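Local coordinates for peptidoglycan D,D-transpeptidase FtsI (Yersinia pestis, PDB 6SYN), which probably cross-links peptidoglycan as a class B penicillin-binding transpeptidase and carries a beta-lactam-derived ligand bound in its transpeptidase domain, at residues A[254-268]-A[312-325]. Residues are numbered along the deposited sequence; the frame is centred on the assembly and turned at random.
Sequences VKPMVVMTALQHGVV and LALAMPSSALVDTY
In the transpeptidase domain, V258 and T261 of helix 255-264, at whose N-terminal end lies K255 of the ligand-binding SxxK motif, pack against L312 at the end of helix 306-314 and L321 and T324 of helix 319-327; the axes of 255-264 and 319-325 approach to 9.8 Å at a 119° crossing. V258 is a knob in the hole formed by L312, A313, L321 and Y325. Its two methyl groups divide the work: CG1, anti to the backbone N (chi1 179°), meets L312 CB, while CG2 lies 3.7 Å from L321 CD2 and comes in at the edge of the Y325 ring, near its plane. M257 crosses to the same ring, and the bend at chi3 (-79°) brings CE over one face, 4.2 Å from the centroid, a CH-pi contact, while SD approaches obliquely as the Met-aromatic partner. Y325 OH is hydrogen-bonded to the F360 carbonyl and the two rings stack, holding Y325 from outside the segments. Near the C-terminal end of helix 255-264, M316 SD sits over a face of the H265 imidazole, 3.9 Å from its centroid, and M316 CE reaches T261 and A262. After the Schellman turn at G266, V267 CG1 touches A315 CB and V268 CG1 packs on L312 CD2. Buried between the helices, T261 OG1 donates to M257 O at 2.8 Å, from the opposite face of that carbonyl to T261 N, and is 2.9 Å from T324 OG1, within hydrogen-bonding distance.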
ATOM      1  N   VAL A 254     -10.597  -7.470 -11.026  1.00 11.87           N
ATOM      2  CA  VAL A 254     -11.213  -6.681 -12.142  1.00 11.74           C
ATOM      3  C   VAL A 254     -12.683  -7.078 -12.345  1.00 11.89           C
ATOM      4  O   VAL A 254     -13.454  -6.221 -12.829  1.00 12.10           O
ATOM      5  CB  VAL A 254     -10.444  -6.843 -13.468  1.00 11.58           C
ATOM      6  CG1 VAL A 254      -9.039  -6.275 -13.379  1.00 11.69           C
ATOM      7  CG2 VAL A 254     -10.421  -8.283 -13.954  1.00 11.45           C
ATOM      8  N   LYS A 255     -13.047  -8.321 -12.004  1.00 11.85           N
ATOM      9  CA  LYS A 255     -14.291  -9.011 -12.452  1.00 11.70           C
ATOM     10  C   LYS A 255     -15.540  -8.187 -12.151  1.00 11.53           C
ATOM     11  O   LYS A 255     -16.479  -8.219 -12.944  1.00 11.58           O
ATOM     12  CB  LYS A 255     -14.401 -10.405 -11.828  1.00 11.77           C
ATOM     13  CG  LYS A 255     -13.447 -11.431 -12.419  1.00 11.93           C
ATOM     14  CD  LYS A 255     -13.614 -12.824 -11.854  1.00 12.07           C
ATOM     15  CE  LYS A 255     -12.680 -13.824 -12.503  1.00 12.17           C
ATOM     16  NZ  LYS A 255     -12.533 -15.045 -11.679  1.00 12.31           N
ATOM     17  N   PRO A 256     -15.636  -7.464 -11.011  1.00 11.35           N
ATOM     18  CA  PRO A 256     -16.786  -6.590 -10.771  1.00 11.35           C
ATOM     19  C   PRO A 256     -17.005  -5.535 -11.869  1.00 11.31           C
ATOM     20  O   PRO A 256     -18.146  -5.180 -12.086  1.00 11.35           O
ATOM     21  CB  PRO A 256     -16.470  -5.950  -9.412  1.00 11.34           C
ATOM     22  CG  PRO A 256     -15.612  -6.990  -8.731  1.00 11.34           C
ATOM     23  CD  PRO A 256     -14.740  -7.527  -9.848  1.00 11.33           C
ATOM     24  N   MET A 257     -15.941  -5.081 -12.541  1.00 11.21           N
ATOM     25  CA  MET A 257     -16.044  -4.122 -13.675  1.00 11.19           C
ATOM     26  C   MET A 257     -16.455  -4.858 -14.957  1.00 10.93           C
ATOM     27  O   MET A 257     -17.107  -4.226 -15.805  1.00 10.76           O
ATOM     28  CB  MET A 257     -14.730  -3.372 -13.903  1.00 11.27           C
ATOM     29  CG  MET A 257     -14.294  -2.558 -12.706  1.00 11.35           C
ATOM     30  SD  MET A 257     -12.787  -1.620 -13.039  1.00 11.63           S
ATOM     31  CE  MET A 257     -11.536  -2.889 -12.846  1.00 11.52           C
ATOM     32  N   VAL A 258     -16.112  -6.138 -15.102  1.00 10.87           N
ATOM     33  CA  VAL A 258     -16.544  -6.945 -16.283  1.00 11.03           C
ATOM     34  C   VAL A 258     -18.065  -7.117 -16.217  1.00 11.15           C
ATOM     35  O   VAL A 258     -18.736  -6.916 -17.250  1.00 11.03           O
ATOM     36  CB  VAL A 258     -15.844  -8.313 -16.370  1.00 10.97           C
ATOM     37  CG1 VAL A 258     -16.335  -9.099 -17.578  1.00 10.94           C
ATOM     38  CG2 VAL A 258     -14.328  -8.187 -16.390  1.00 10.96           C
ATOM     39  N   VAL A 259     -18.574  -7.479 -15.039  1.00 11.40           N
ATOM     40  CA  VAL A 259     -20.029  -7.676 -14.774  1.00 11.59           C
ATOM     41  C   VAL A 259     -20.753  -6.357 -15.057  1.00 11.69           C
ATOM     42  O   VAL A 259     -21.809  -6.400 -15.701  1.00 11.86           O
ATOM     43  CB  VAL A 259     -20.276  -8.187 -13.342  1.00 11.56           C
ATOM     44  CG1 VAL A 259     -21.745  -8.134 -12.954  1.00 11.56           C
ATOM     45  CG2 VAL A 259     -19.734  -9.595 -13.167  1.00 11.63           C
ATOM     46  N   MET A 260     -20.188  -5.230 -14.621  1.00 11.96           N
ATOM     47  CA  MET A 260     -20.780  -3.881 -14.819  1.00 12.27           C
ATOM     48  C   MET A 260     -20.914  -3.594 -16.320  1.00 11.99           C
ATOM     49  O   MET A 260     -22.024  -3.241 -16.757  1.00 12.06           O
ATOM     50  CB  MET A 260     -19.930  -2.797 -14.145  1.00 12.65           C
ATOM     51  CG  MET A 260     -20.113  -2.751 -12.634  1.00 12.94           C
ATOM     52  SD  MET A 260     -18.859  -1.763 -11.779  1.00 13.39           S
ATOM     53  CE  MET A 260     -19.308  -2.076 -10.074  1.00 13.37           C
ATOM     54  N   THR A 261     -19.836  -3.763 -17.083  1.00 11.76           N
ATOM     55  CA  THR A 261     -19.802  -3.502 -18.546  1.00 11.74           C
ATOM     56  C   THR A 261     -20.886  -4.339 -19.237  1.00 11.57           C
ATOM     57  O   THR A 261     -21.662  -3.767 -20.017  1.00 11.37           O
ATOM     58  CB  THR A 261     -18.406  -3.778 -19.122  1.00 11.77           C
ATOM     59  OG1 THR A 261     -17.457  -3.090 -18.308  1.00 11.89           O
ATOM     60  CG2 THR A 261     -18.253  -3.319 -20.555  1.00 11.76           C
ATOM     61  N   ALA A 262     -20.932  -5.643 -18.951  1.00 11.63           N
ATOM     62  CA  ALA A 262     -21.826  -6.630 -19.602  1.00 11.66           C
ATOM     63  C   ALA A 262     -23.293  -6.276 -19.331  1.00 11.68           C
ATOM     64  O   ALA A 262     -24.112  -6.425 -20.253  1.00 11.60           O
ATOM     65  CB  ALA A 262     -21.489  -8.021 -19.125  1.00 11.67           C
ATOM     66  N   LEU A 263     -23.611  -5.827 -18.114  1.00 11.85           N
ATOM     67  CA  LEU A 263     -24.970  -5.344 -17.745  1.00 12.22           C
ATOM     68  C   LEU A 263     -25.335  -4.130 -18.615  1.00 12.62           C
ATOM     69  O   LEU A 263     -26.406  -4.170 -19.252  1.00 12.75           O
ATOM     70  CB  LEU A 263     -25.007  -5.015 -16.247  1.00 12.13           C
ATOM     71  CG  LEU A 263     -24.958  -6.219 -15.305  1.00 11.98           C
ATOM     72  CD1 LEU A 263     -24.784  -5.785 -13.858  1.00 11.92           C
ATOM     73  CD2 LEU A 263     -26.205  -7.072 -15.439  1.00 12.10           C
ATOM     74  N   GLN A 264     -24.468  -3.111 -18.676  1.00 13.10           N
ATOM     75  CA  GLN A 264     -24.701  -1.864 -19.458  1.00 13.56           C
ATOM     76  C   GLN A 264     -24.870  -2.190 -20.946  1.00 13.72           C
ATOM     77  O   GLN A 264     -25.743  -1.579 -21.577  1.00 14.18           O
ATOM     78  CB  GLN A 264     -23.549  -0.873 -19.304  1.00 13.86           C
ATOM     79  CG  GLN A 264     -23.770   0.418 -20.076  1.00 14.05           C
ATOM     80  CD  GLN A 264     -23.116   1.596 -19.400  1.00 14.40           C
ATOM     81  OE1 GLN A 264     -23.751   2.329 -18.643  1.00 14.81           O
ATOM     82  NE2 GLN A 264     -21.830   1.776 -19.659  1.00 14.73           N
ATOM     83  N   HIS A 265     -24.050  -3.097 -21.485  1.00 13.79           N
ATOM     84  CA  HIS A 265     -24.049  -3.494 -22.920  1.00 13.72           C
ATOM     85  C   HIS A 265     -25.233  -4.421 -23.221  1.00 13.74           C
ATOM     86  O   HIS A 265     -25.359  -4.834 -24.385  1.00 13.88           O
ATOM     87  CB  HIS A 265     -22.709  -4.144 -23.295  1.00 13.76           C
ATOM     88  CG  HIS A 265     -21.614  -3.172 -23.580  1.00 13.72           C
ATOM     89  ND1 HIS A 265     -20.998  -3.101 -24.813  1.00 13.76           N
ATOM     90  CD2 HIS A 265     -21.019  -2.238 -22.807  1.00 13.70           C
ATOM     91  CE1 HIS A 265     -20.064  -2.169 -24.785  1.00 13.72           C
ATOM     92  NE2 HIS A 265     -20.056  -1.626 -23.566  1.00 13.70           N
ATOM     93  N   GLY A 266     -26.052  -4.752 -22.217  1.00 13.83           N
ATOM     94  CA  GLY A 266     -27.245  -5.609 -22.356  1.00 13.98           C
ATOM     95  C   GLY A 266     -26.886  -7.028 -22.776  1.00 14.22           C
ATOM     96  O   GLY A 266     -27.772  -7.733 -23.291  1.00 14.34           O
ATOM     97  N   VAL A 267     -25.636  -7.439 -22.555  1.00 14.38           N
ATOM     98  CA  VAL A 267     -25.116  -8.798 -22.890  1.00 14.55           C
ATOM     99  C   VAL A 267     -25.802  -9.824 -21.978  1.00 14.74           C
ATOM    100  O   VAL A 267     -26.066 -10.956 -22.444  1.00 14.51           O
ATOM    101  CB  VAL A 267     -23.581  -8.823 -22.762  1.00 14.62           C
ATOM    102  CG1 VAL A 267     -23.021 -10.225 -22.582  1.00 14.79           C
ATOM    103  CG2 VAL A 267     -22.924  -8.130 -23.941  1.00 14.64           C
ATOM    104  N   VAL A 268     -26.075  -9.434 -20.730  1.00 15.00           N
ATOM    105  CA  VAL A 268     -26.722 -10.278 -19.679  1.00 15.28           C
ATOM    106  C   VAL A 268     -27.672  -9.395 -18.863  1.00 15.74           C
ATOM    107  O   VAL A 268     -27.676  -8.162 -19.069  1.00 15.49           O
ATOM    108  CB  VAL A 268     -25.688 -10.952 -18.751  1.00 15.17           C
ATOM    109  CG1 VAL A 268     -25.013 -12.143 -19.410  1.00 15.17           C
ATOM    110  CG2 VAL A 268     -24.647  -9.968 -18.237  1.00 15.11           C
ATOM    111  N   LEU A 312     -18.330 -13.141 -21.012  1.00 10.30           N
ATOM    112  CA  LEU A 312     -18.913 -11.769 -20.935  1.00 10.26           C
ATOM    113  C   LEU A 312     -18.058 -10.796 -21.759  1.00 10.12           C
ATOM    114  O   LEU A 312     -18.634 -10.026 -22.549  1.00 10.14           O
ATOM    115  CB  LEU A 312     -19.013 -11.322 -19.471  1.00 10.30           C
ATOM    116  CG  LEU A 312     -19.990 -12.103 -18.588  1.00 10.29           C
ATOM    117  CD1 LEU A 312     -20.011 -11.537 -17.173  1.00 10.26           C
ATOM    118  CD2 LEU A 312     -21.395 -12.113 -19.178  1.00 10.28           C
ATOM    119  N   ALA A 313     -16.735 -10.836 -21.578  1.00 10.06           N
ATOM    120  CA  ALA A 313     -15.742 -10.085 -22.383  1.00  9.98           C
ATOM    121  C   ALA A 313     -15.983 -10.315 -23.880  1.00 10.04           C
ATOM    122  O   ALA A 313     -16.079  -9.314 -24.611  1.00 10.14           O
ATOM    123  CB  ALA A 313     -14.348 -10.502 -22.001  1.00  9.91           C
ATOM    124  N   LEU A 314     -16.073 -11.581 -24.309  1.00 10.04           N
ATOM    125  CA  LEU A 314     -16.050 -11.979 -25.745  1.00 10.04           C
ATOM    126  C   LEU A 314     -17.432 -11.797 -26.393  1.00  9.99           C
ATOM    127  O   LEU A 314     -17.500 -11.892 -27.632  1.00 10.02           O
ATOM    128  CB  LEU A 314     -15.551 -13.425 -25.874  1.00 10.10           C
ATOM    129  CG  LEU A 314     -14.040 -13.610 -25.721  1.00 10.18           C
ATOM    130  CD1 LEU A 314     -13.682 -15.069 -25.475  1.00 10.23           C
ATOM    131  CD2 LEU A 314     -13.293 -13.090 -26.939  1.00 10.23           C
ATOM    132  N   ALA A 315     -18.488 -11.520 -25.618  1.00  9.85           N
ATOM    133  CA  ALA A 315     -19.803 -11.086 -26.154  1.00  9.73           C
ATOM    134  C   ALA A 315     -19.801  -9.561 -26.335  1.00  9.69           C
ATOM    135  O   ALA A 315     -20.887  -8.989 -26.564  1.00  9.64           O
ATOM    136  CB  ALA A 315     -20.931 -11.545 -25.259  1.00  9.63           C
ATOM    137  N   MET A 316     -18.628  -8.922 -26.245  1.00  9.64           N
ATOM    138  CA  MET A 316     -18.473  -7.450 -26.395  1.00  9.70           C
ATOM    139  C   MET A 316     -17.203  -7.138 -27.180  1.00  9.63           C
ATOM    140  O   MET A 316     -16.305  -7.971 -27.254  1.00  9.50           O
ATOM    141  CB  MET A 316     -18.402  -6.771 -25.024  1.00  9.82           C
ATOM    142  CG  MET A 316     -19.649  -6.982 -24.192  1.00  9.90           C
ATOM    143  SD  MET A 316     -19.680  -5.991 -22.677  1.00  9.94           S
ATOM    144  CE  MET A 316     -18.478  -6.875 -21.685  1.00  9.77           C
ATOM    145  N   PRO A 317     -17.101  -5.932 -27.792  1.00  9.73           N
ATOM    146  CA  PRO A 317     -15.860  -5.474 -28.410  1.00  9.77           C
ATOM    147  C   PRO A 317     -14.752  -5.319 -27.359  1.00  9.91           C
ATOM    148  O   PRO A 317     -15.058  -4.939 -26.238  1.00  9.82           O
ATOM    149  CB  PRO A 317     -16.184  -4.096 -29.005  1.00  9.74           C
ATOM    150  CG  PRO A 317     -17.694  -4.010 -29.012  1.00  9.77           C
ATOM    151  CD  PRO A 317     -18.172  -4.932 -27.908  1.00  9.80           C
ATOM    152  N   SER A 318     -13.505  -5.591 -27.755  1.00 10.05           N
ATOM    153  CA  SER A 318     -12.291  -5.492 -26.901  1.00 10.23           C
ATOM    154  C   SER A 318     -12.226  -4.121 -26.214  1.00 10.61           C
ATOM    155  O   SER A 318     -11.695  -4.064 -25.093  1.00 10.58           O
ATOM    156  CB  SER A 318     -11.042  -5.764 -27.701  1.00 10.02           C
ATOM    157  OG  SER A 318     -10.807  -4.725 -28.631  1.00  9.74           O
ATOM    158  N   SER A 319     -12.760  -3.071 -26.854  1.00 11.15           N
ATOM    159  CA  SER A 319     -12.676  -1.652 -26.411  1.00 11.62           C
ATOM    160  C   SER A 319     -13.522  -1.395 -25.155  1.00 12.26           C
ATOM    161  O   SER A 319     -13.222  -0.409 -24.448  1.00 12.54           O
ATOM    162  CB  SER A 319     -13.082  -0.725 -27.523  1.00 11.46           C
ATOM    163  OG  SER A 319     -14.450  -0.915 -27.845  1.00 11.45           O
ATOM    164  N   ALA A 320     -14.544  -2.219 -24.892  1.00 12.83           N
ATOM    165  CA  ALA A 320     -15.515  -2.023 -23.785  1.00 13.38           C
ATOM    166  C   ALA A 320     -14.804  -2.106 -22.426  1.00 13.87           C
ATOM    167  O   ALA A 320     -14.876  -1.112 -21.668  1.00 14.19           O
ATOM    168  CB  ALA A 320     -16.639  -3.026 -23.878  1.00 13.40           C
ATOM    169  N   LEU A 321     -14.145  -3.231 -22.122  1.00 13.93           N
ATOM    170  CA  LEU A 321     -13.423  -3.423 -20.834  1.00 14.25           C
ATOM    171  C   LEU A 321     -12.244  -2.447 -20.754  1.00 14.52           C
ATOM    172  O   LEU A 321     -11.879  -2.058 -19.620  1.00 14.45           O
ATOM    173  CB  LEU A 321     -12.940  -4.872 -20.696  1.00 14.09           C
ATOM    174  CG  LEU A 321     -14.013  -5.888 -20.322  1.00 13.84           C
ATOM    175  CD1 LEU A 321     -13.456  -7.301 -20.368  1.00 13.77           C
ATOM    176  CD2 LEU A 321     -14.587  -5.590 -18.948  1.00 13.80           C
ATOM    177  N   VAL A 322     -11.678  -2.071 -21.904  1.00 14.81           N
ATOM    178  CA  VAL A 322     -10.571  -1.074 -21.989  1.00 15.12           C
ATOM    179  C   VAL A 322     -11.128   0.297 -21.588  1.00 15.19           C
ATOM    180  O   VAL A 322     -10.427   1.025 -20.878  1.00 15.66           O
ATOM    181  CB  VAL A 322      -9.902  -1.047 -23.377  1.00 15.01           C
ATOM    182  CG1 VAL A 322      -8.837   0.037 -23.467  1.00 14.94           C
ATOM    183  CG2 VAL A 322      -9.300  -2.400 -23.726  1.00 14.87           C
ATOM    184  N   ASP A 323     -12.356   0.618 -21.998  1.00 15.45           N
ATOM    185  CA  ASP A 323     -13.031   1.887 -21.615  1.00 15.67           C
ATOM    186  C   ASP A 323     -13.392   1.872 -20.120  1.00 15.10           C
ATOM    187  O   ASP A 323     -13.146   2.887 -19.452  1.00 15.37           O
ATOM    188  CB  ASP A 323     -14.270   2.158 -22.468  1.00 16.18           C
ATOM    189  CG  ASP A 323     -14.624   3.632 -22.498  1.00 16.63           C
ATOM    190  OD1 ASP A 323     -13.847   4.401 -23.113  1.00 17.14           O
ATOM    191  OD2 ASP A 323     -15.645   4.006 -21.877  1.00 17.24           O
ATOM    192  N   THR A 324     -13.957   0.779 -19.603  1.00 14.33           N
ATOM    193  CA  THR A 324     -14.441   0.705 -18.200  1.00 13.85           C
ATOM    194  C   THR A 324     -13.257   0.739 -17.223  1.00 13.34           C
ATOM    195  O   THR A 324     -13.366   1.457 -16.214  1.00 13.64           O
ATOM    196  CB  THR A 324     -15.340  -0.512 -17.958  1.00 13.95           C
ATOM    197  OG1 THR A 324     -16.471  -0.419 -18.828  1.00 13.85           O
ATOM    198  CG2 THR A 324     -15.808  -0.594 -16.520  1.00 14.06           C
ATOM    199  N   TYR A 325     -12.177  -0.003 -17.483  1.00 12.48           N
ATOM    200  CA  TYR A 325     -10.993  -0.034 -16.586  1.00 12.03           C
ATOM    201  C   TYR A 325     -10.360   1.361 -16.560  1.00 11.89           C
ATOM    202  O   TYR A 325      -9.954   1.804 -15.462  1.00 11.71           O
ATOM    203  CB  TYR A 325      -9.961  -1.073 -17.026  1.00 11.78           C
ATOM    204  CG  TYR A 325     -10.366  -2.521 -16.928  1.00 11.50           C
ATOM    205  CD1 TYR A 325     -11.671  -2.916 -16.685  1.00 11.57           C
ATOM    206  CD2 TYR A 325      -9.430  -3.512 -17.145  1.00 11.46           C
ATOM    207  CE1 TYR A 325     -12.024  -4.256 -16.633  1.00 11.54           C
ATOM    208  CE2 TYR A 325      -9.760  -4.855 -17.095  1.00 11.41           C
ATOM    209  CZ  TYR A 325     -11.063  -5.230 -16.841  1.00 11.40           C
ATOM    210  OH  TYR A 325     -11.379  -6.556 -16.803  1.00 11.36           O
TER